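Local coordinates for protein adenine phosphoribosyltransferase, putative (Trypanosoma brucei brucei, PDB 5VN4) that probably catalyses the salvage of adenine to AMP, joining the free base to 5-phospho-alpha-D-ribose 1-diphosphate with release of pyrophosphate, at residues 82-87 with 96-101; 165-170 with 196-201. All blocks are in the same frame, centred on the assembly; numbering follows the deposited sequence.

Interaction 1: residues 82-87 with 96-101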
# COMPACT_ATOMS: atom_id res chain seq x y z
N THR A 82 1.00 18.81 -6.91
CA THR A 82 0.16 18.23 -7.94
C THR A 82 0.07 16.71 -7.87
O THR A 82 -0.90 16.15 -8.40
CB THR A 82 0.64 18.63 -9.34
OG1 THR A 82 1.96 18.13 -9.57
CG2 THR A 82 0.62 20.16 -9.52
N HIS A 83 1.04 16.03 -7.26
CA HIS A 83 1.07 14.58 -7.22
C HIS A 83 1.79 14.13 -5.96
O HIS A 83 2.74 14.78 -5.51
CB HIS A 83 1.88 13.99 -8.38
CG HIS A 83 1.35 14.33 -9.74
ND1 HIS A 83 1.49 15.57 -10.30
CD2 HIS A 83 0.71 13.56 -10.65
CE1 HIS A 83 0.93 15.57 -11.50
NE2 HIS A 83 0.46 14.37 -11.74
N ILE A 84 1.35 13.00 -5.40
CA ILE A 84 2.10 12.26 -4.40
C ILE A 84 2.55 10.95 -5.03
O ILE A 84 1.73 10.22 -5.60
CB ILE A 84 1.27 12.01 -3.13
CG1 ILE A 84 0.93 13.36 -2.46
CG2 ILE A 84 2.00 11.06 -2.17
CD1 ILE A 84 0.02 13.23 -1.29
N LEU A 85 3.85 10.66 -4.95
CA LEU A 85 4.45 9.44 -5.47
C LEU A 85 4.88 8.61 -4.27
O LEU A 85 5.65 9.10 -3.44
CB LEU A 85 5.68 9.79 -6.31
CG LEU A 85 5.48 10.19 -7.78
CD1 LEU A 85 4.50 11.34 -7.92
CD2 LEU A 85 6.83 10.55 -8.38
N GLY A 86 4.39 7.38 -4.17
CA GLY A 86 4.69 6.53 -3.04
C GLY A 86 5.29 5.20 -3.44
O GLY A 86 4.95 4.64 -4.49
N PHE A 87 6.17 4.67 -2.59
CA PHE A 87 6.93 3.46 -2.89
C PHE A 87 6.20 2.19 -2.49
O PHE A 87 5.70 2.06 -1.36
CB PHE A 87 8.28 3.47 -2.18
CG PHE A 87 9.22 4.52 -2.67
CD1 PHE A 87 10.07 4.25 -3.74
CD2 PHE A 87 9.28 5.75 -2.06
CE1 PHE A 87 10.97 5.21 -4.18
CE2 PHE A 87 10.17 6.72 -2.51
CZ PHE A 87 11.02 6.44 -3.56
N PRO A 96 -2.10 7.26 -0.26
CA PRO A 96 -3.48 7.45 -0.73
C PRO A 96 -4.38 8.23 0.21
O PRO A 96 -5.17 9.05 -0.26
CB PRO A 96 -3.96 6.01 -0.96
CG PRO A 96 -2.73 5.27 -1.33
CD PRO A 96 -1.66 5.86 -0.42
N MET A 97 -4.29 8.00 1.52
CA MET A 97 -5.17 8.72 2.43
C MET A 97 -4.86 10.21 2.46
O MET A 97 -5.74 11.02 2.75
CB MET A 97 -5.12 8.13 3.84
CG MET A 97 -3.80 8.36 4.58
SD MET A 97 -3.75 7.41 6.11
CE MET A 97 -2.11 7.83 6.68
N ILE A 98 -3.62 10.59 2.16
CA ILE A 98 -3.26 12.00 2.04
C ILE A 98 -3.72 12.56 0.70
O ILE A 98 -4.36 13.62 0.64
CB ILE A 98 -1.74 12.17 2.24
CG1 ILE A 98 -1.34 11.70 3.64
CG2 ILE A 98 -1.33 13.63 2.02
CD1 ILE A 98 0.15 11.41 3.78
N ALA A 99 -3.44 11.82 -0.38
CA ALA A 99 -3.76 12.29 -1.72
C ALA A 99 -5.26 12.52 -1.90
O ALA A 99 -5.67 13.46 -2.59
CB ALA A 99 -3.25 11.29 -2.76
N VAL A 100 -6.10 11.65 -1.32
CA VAL A 100 -7.53 11.82 -1.51
C VAL A 100 -8.02 13.12 -0.89
O VAL A 100 -8.87 13.81 -1.48
CB VAL A 100 -8.31 10.57 -1.04
CG1 VAL A 100 -8.28 10.44 0.48
CG2 VAL A 100 -9.74 10.61 -1.56
N GLU A 101 -7.49 13.50 0.27
CA GLU A 101 -7.93 14.75 0.89
C GLU A 101 -7.38 15.97 0.16
O GLU A 101 -8.03 17.03 0.16
CB GLU A 101 -7.50 14.81 2.36
CG GLU A 101 -7.95 13.63 3.19
CD GLU A 101 -9.45 13.48 3.24
OE1 GLU A 101 -10.17 14.49 3.05
OE2 GLU A 101 -9.91 12.35 3.46

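Interaction 2: residues 165-170 with 196-201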
# COMPACT_ATOMS: atom_id res chain seq x y z
N ALA A 165 16.26 6.31 -5.66
CA ALA A 165 15.59 5.75 -6.82
C ALA A 165 14.38 6.60 -7.22
O ALA A 165 14.15 6.85 -8.41
CB ALA A 165 15.19 4.31 -6.54
N GLY A 166 13.61 7.06 -6.23
CA GLY A 166 12.50 7.94 -6.54
C GLY A 166 12.95 9.27 -7.11
O GLY A 166 12.35 9.77 -8.06
N VAL A 167 14.03 9.84 -6.56
CA VAL A 167 14.57 11.09 -7.09
C VAL A 167 14.98 10.92 -8.55
O VAL A 167 14.73 11.79 -9.38
CB VAL A 167 15.74 11.59 -6.22
CG1 VAL A 167 16.44 12.79 -6.86
CG2 VAL A 167 15.26 11.95 -4.82
N GLN A 168 15.61 9.79 -8.88
CA GLN A 168 15.99 9.53 -10.27
C GLN A 168 14.77 9.52 -11.19
O GLN A 168 14.82 10.06 -12.30
CB GLN A 168 16.75 8.21 -10.37
CG GLN A 168 18.12 8.28 -9.70
CD GLN A 168 18.77 6.93 -9.49
OE1 GLN A 168 18.13 5.89 -9.58
NE2 GLN A 168 20.08 6.94 -9.19
N LEU A 169 13.66 8.94 -10.73
CA LEU A 169 12.46 8.88 -11.56
C LEU A 169 11.79 10.25 -11.68
O LEU A 169 11.29 10.60 -12.76
CB LEU A 169 11.49 7.85 -10.97
CG LEU A 169 11.99 6.40 -10.99
CD1 LEU A 169 11.06 5.51 -10.18
CD2 LEU A 169 12.13 5.88 -12.42
N VAL A 170 11.79 11.04 -10.60
CA VAL A 170 11.28 12.41 -10.69
C VAL A 170 12.12 13.22 -11.66
O VAL A 170 11.60 13.94 -12.52
CB VAL A 170 11.24 13.04 -9.29
CG1 VAL A 170 10.92 14.53 -9.37
CG2 VAL A 170 10.25 12.31 -8.39
N HIS A 196 20.54 14.38 -1.89
CA HIS A 196 21.08 15.73 -1.88
C HIS A 196 22.38 15.87 -2.64
O HIS A 196 22.83 17.00 -2.87
CB HIS A 196 21.29 16.21 -0.44
CG HIS A 196 20.02 16.57 0.26
ND1 HIS A 196 19.97 16.85 1.61
CD2 HIS A 196 18.75 16.69 -0.19
CE1 HIS A 196 18.73 17.13 1.95
NE2 HIS A 196 17.97 17.04 0.88
N THR A 197 23.01 14.77 -3.04
CA THR A 197 24.24 14.85 -3.81
C THR A 197 24.09 14.32 -5.23
O THR A 197 24.96 14.59 -6.06
CB THR A 197 25.40 14.16 -3.06
OG1 THR A 197 25.11 12.79 -2.83
CG2 THR A 197 25.65 14.84 -1.71
N PHE A 198 22.98 13.64 -5.53
CA PHE A 198 22.67 13.20 -6.89
C PHE A 198 22.74 14.37 -7.87
O PHE A 198 22.30 15.49 -7.57
CB PHE A 198 21.26 12.60 -6.91
CG PHE A 198 20.76 12.24 -8.29
CD1 PHE A 198 21.36 11.21 -9.00
CD2 PHE A 198 19.70 12.92 -8.86
CE1 PHE A 198 20.91 10.87 -10.27
CE2 PHE A 198 19.23 12.58 -10.14
CZ PHE A 198 19.84 11.56 -10.84
N ALA A 199 23.28 14.11 -9.06
CA ALA A 199 23.30 15.09 -10.15
C ALA A 199 23.92 16.41 -9.70
O ALA A 199 23.38 17.49 -9.97
CB ALA A 199 21.91 15.28 -10.76
N GLY A 200 25.03 16.32 -8.99
CA GLY A 200 25.76 17.51 -8.57
C GLY A 200 25.02 18.39 -7.59
O GLY A 200 25.30 19.60 -7.53
N GLY A 201 24.08 17.84 -6.83
CA GLY A 201 23.36 18.62 -5.84
C GLY A 201 22.09 19.26 -6.33
O GLY A 201 21.56 20.15 -5.65

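Interaction 1: residues 82-87 with 96-101
Ile-84, on strand 83-87, and Ala-99, on helix 95-102, bring the two backbones nearest, with 6.4 Å between Ile-84 CA and Ala-99 CA. The helix passes over one side of the strand and meets it through side chains, burying 111 Å² in all. Within its segment the helix is held by its own bonds, such as Val-100 N to Pro-96 O at 3.0 Å. Ile-84 carries the contact from the strand. Its side chain sets out toward the helix, and the extended chain beyond CG1 (chi2 175°) carries the terminal CD1 to the helix surface. That methyl, Ile-84 CD1, meets Ile-98 CG2 at 3.6 Å, the two isoleucine chains crossing at about a right angle, and on Ile-98 it is this CG2 branch that comes closest. The same Ile-84 CD1 lies 4.1 Å from Ala-99 CB and 3.8 Å from Ala-99 N, so the methyl rests against the helix backbone as well as on the alanine methyl. These are the first two elements of a beta-alpha-beta unit completed by strand 106-109, part of the parallel core sheet of the type I phosphoribosyltransferase fold. All three touching residues are buried, with Ile-153 of strand 149-153 against both isoleucines and Phe-70 of helix 60-75 packed on Ile-98. His-83, pointing away from the helix, takes Thr-82 OG1 at its ring edge and in the ring plane, with a hydrogen bond of 2.7 Å between Thr-82 OG1 and His-83 ND1. Elsewhere on helix 95-102, Glu-101 OE2 forms a salt bridge with NH1 of Arg-67 of the second subunit, and Met-97 packs on Val-100 of that subunit.

Interaction 2: residues 165-170 with 196-201
An aromatic side chain just beyond the end of helix 192-197 packs here on the flank of helix 161-172, a partly buried apolar contact in the type I phosphoribosyltransferase fold: Phe-198 leans on Val-167 and Gln-168. Helix 161-172 follows the loop that binds ribose 5-phosphate, and it packs on the core sheet, Val-167 touching Leu-152 and Val-170 touching Val-150. Phe-198 is the first residue to leave helical backbone angles; its side chain sets out toward the helix, and with CG anti to the backbone N (chi1 174°) the ring lies against Val-167 and Gln-168. Gln-168 contributes its aliphatic stem: CG makes an off-centre CH-pi contact, 4.2 Å from the centroid of the Phe-198 ring and 29° off its normal. The Gln-168 amide is turned 60° from the ring plane, and its OE1 is hydrogen-bonded to Glu-123 N, which anchors the polar end of the side chain. Ala-199 CB sits 3.7 Å above the Phe-198 ring plane, offset toward the rim. On the Val-167 side the two side chains slide past each other in opposite directions, with Val-167 CG1 3.8 Å from Phe-198 CD2.

In the fold
Both contacts are mainly apolar packing, but at different depths. Interaction 1 is all aliphatic and fully buried, joining neighbouring elements of one beta-alpha-beta unit; interaction 2 sets an aromatic ring on aliphatic groups, is partly buried, lies farther from the centre of the chain, and ties helix 161-172 to the turn after helix 192-197. The centres of interaction 1 and interaction 2 are about 20 Å apart. Strand 83-87 links them, for residues whose side chains take no part in interaction 1 reach helix 161-172: Phe-87 CZ lies 3.6 Å from Gly-166 CA, and Leu-85 CD2 lies 3.9 Å from Val-170 CG2. Strand 149-153 also serves both, through Ile-153 in interaction 1 and Leu-152 in interaction 2.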